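Local coordinates for protein beta-ketothiolase BktB (Ralstonia eutropha, PDB 4NZS) that catalyses the condensation of acetyl-CoA with propionyl-CoA or with a second acetyl-CoA, giving beta-ketoacyl-CoA precursors of the polyester PHBV, at residues Q64-P67 and R68-Y71. Numbering follows the deposited sequence.
Sequences QTEP and RDMY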
loop_
_atom_site.group_PDB
_atom_site.type_symbol
_atom_site.label_atom_id
_atom_site.label_comp_id
_atom_site.label_asym_id
_atom_site.label_seq_id
_atom_site.Cartn_x
_atom_site.Cartn_y
_atom_site.Cartn_z
ATOM N N GLN A 64 -7.890 -0.030 15.337
ATOM C CA GLN A 64 -7.280 1.243 15.080
ATOM C C GLN A 64 -7.457 1.596 13.591
ATOM O O GLN A 64 -7.088 0.860 12.683
ATOM C CB GLN A 64 -5.842 1.179 15.497
ATOM C CG GLN A 64 -5.760 0.690 16.905
ATOM C CD GLN A 64 -4.384 0.767 17.505
ATOM O OE1 GLN A 64 -4.232 0.567 18.715
ATOM N NE2 GLN A 64 -3.373 1.037 16.681
ATOM N N THR A 65 -8.168 2.695 13.408
ATOM C CA THR A 65 -8.381 3.353 12.180
ATOM C C THR A 65 -7.201 4.212 11.818
ATOM O O THR A 65 -6.953 4.440 10.651
ATOM C CB THR A 65 -9.585 4.273 12.319
ATOM O OG1 THR A 65 -10.734 3.455 12.557
ATOM C CG2 THR A 65 -9.833 5.015 11.063
ATOM N N GLU A 66 -6.448 4.675 12.805
ATOM C CA GLU A 66 -5.436 5.652 12.531
ATOM C C GLU A 66 -4.709 5.891 13.791
ATOM O O GLU A 66 -5.067 5.319 14.782
ATOM C CB GLU A 66 -6.082 6.929 12.007
ATOM C CG GLU A 66 -7.164 7.491 12.906
ATOM C CD GLU A 66 -7.357 8.994 12.713
ATOM O OE1 GLU A 66 -6.434 9.691 12.273
ATOM O OE2 GLU A 66 -8.433 9.485 12.967
ATOM N N PRO A 67 -3.629 6.666 13.743
ATOM C CA PRO A 67 -2.856 6.876 14.953
ATOM C C PRO A 67 -3.596 7.413 16.144
ATOM O O PRO A 67 -3.285 7.008 17.280
ATOM C CB PRO A 67 -1.762 7.819 14.487
ATOM C CG PRO A 67 -1.449 7.309 13.112
ATOM C CD PRO A 67 -2.772 6.803 12.558
ATOM N N ARG A 68 -4.608 8.247 15.923
ATOM C CA ARG A 68 -5.309 8.830 17.081
ATOM C C ARG A 68 -5.874 7.762 17.945
ATOM O O ARG A 68 -5.862 7.870 19.152
ATOM C CB ARG A 68 -6.422 9.741 16.653
ATOM C CG ARG A 68 -5.865 10.991 16.008
ATOM C CD ARG A 68 -6.771 11.448 14.870
ATOM N NE ARG A 68 -7.670 12.435 15.371
ATOM C CZ ARG A 68 -8.843 12.743 14.858
ATOM N NH1 ARG A 68 -9.313 12.126 13.791
ATOM N NH2 ARG A 68 -9.555 13.686 15.476
ATOM N N ASP A 69 -6.356 6.705 17.308
ATOM C CA ASP A 69 -6.977 5.603 18.017
ATOM C C ASP A 69 -6.023 4.952 19.030
ATOM O O ASP A 69 -6.475 4.453 20.030
ATOM C CB ASP A 69 -7.557 4.635 16.992
ATOM C CG ASP A 69 -8.665 5.302 16.101
ATOM O OD1 ASP A 69 -9.060 6.453 16.352
ATOM O OD2 ASP A 69 -9.131 4.678 15.145
ATOM N N MET A 70 -4.703 5.016 18.802
ATOM C CA MET A 70 -3.730 4.677 19.856
ATOM C C MET A 70 -3.896 5.550 21.088
ATOM O O MET A 70 -3.693 5.060 22.213
ATOM C CB MET A 70 -2.299 4.828 19.385
ATOM C CG MET A 70 -1.854 3.702 18.501
ATOM S SD MET A 70 -0.469 4.136 17.469
ATOM C CE MET A 70 0.018 2.461 17.133
ATOM N N TYR A 71 -4.216 6.833 20.840
ATOM C CA TYR A 71 -4.517 7.826 21.865
ATOM C C TYR A 71 -5.982 8.109 22.116
ATOM O O TYR A 71 -6.299 9.066 22.812
ATOM C CB TYR A 71 -3.889 9.171 21.482
ATOM C CG TYR A 71 -2.376 9.205 21.371
ATOM C CD1 TYR A 71 -1.745 8.876 20.182
ATOM C CD2 TYR A 71 -1.582 9.564 22.454
ATOM C CE1 TYR A 71 -0.363 8.881 20.064
ATOM C CE2 TYR A 71 -0.198 9.604 22.344
ATOM C CZ TYR A 71 0.404 9.251 21.144
ATOM O OH TYR A 71 1.769 9.294 21.012
#
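Asp-69 turns its side chain back over the loop that leads into its own short helix. Its CG stands anti to the carbonyl carbon (chi1 -62°), which swings the carboxylate toward the backbone of Thr-65. There Thr-65 N gives a hydrogen bond to Asp-69 OD2 at 2.8 Å, although the position of OD2 is less certain than the rest. Asp-69 CB also packs on Glu-66 O, 3.4 Å away. This is the tight, buried side. Met-70 N bonds to Pro-67 O at 2.9 Å. A weaker bond runs from Asp-69 N to Glu-66 O. Both span three residues, as in a tight helical turn, and belong to the short, weakly bonded helix 67-70, which follows strand 57-60 in the N-terminal thiolase domain. Met-70 extends from this turn and crosses Gln-64 at about a right angle, its CG lying against the end of the Gln-64 side chain. A second subunit closes this face: its Ile-63 packs on Met-70, and its Met-149 on Pro-67. The other side is less enclosed, and Glu-66 and Arg-68 are partly exposed there. Their side chains run alongside each other and point the same way. Arg-68 NH1 meets Glu-66 OE2 on its syn side at 2.9 Å, in a salt bridge. The carboxylate and guanidinium planes stand 73° apart, and a single oxygen makes the link. The bend at chi2 (144°) lays Arg-68 CD against the carboxylate, 3.2 Å from Glu-66 OE1. Arg-68 NH2 reaches on to a second salt bridge with Glu-34 of helix 32-47.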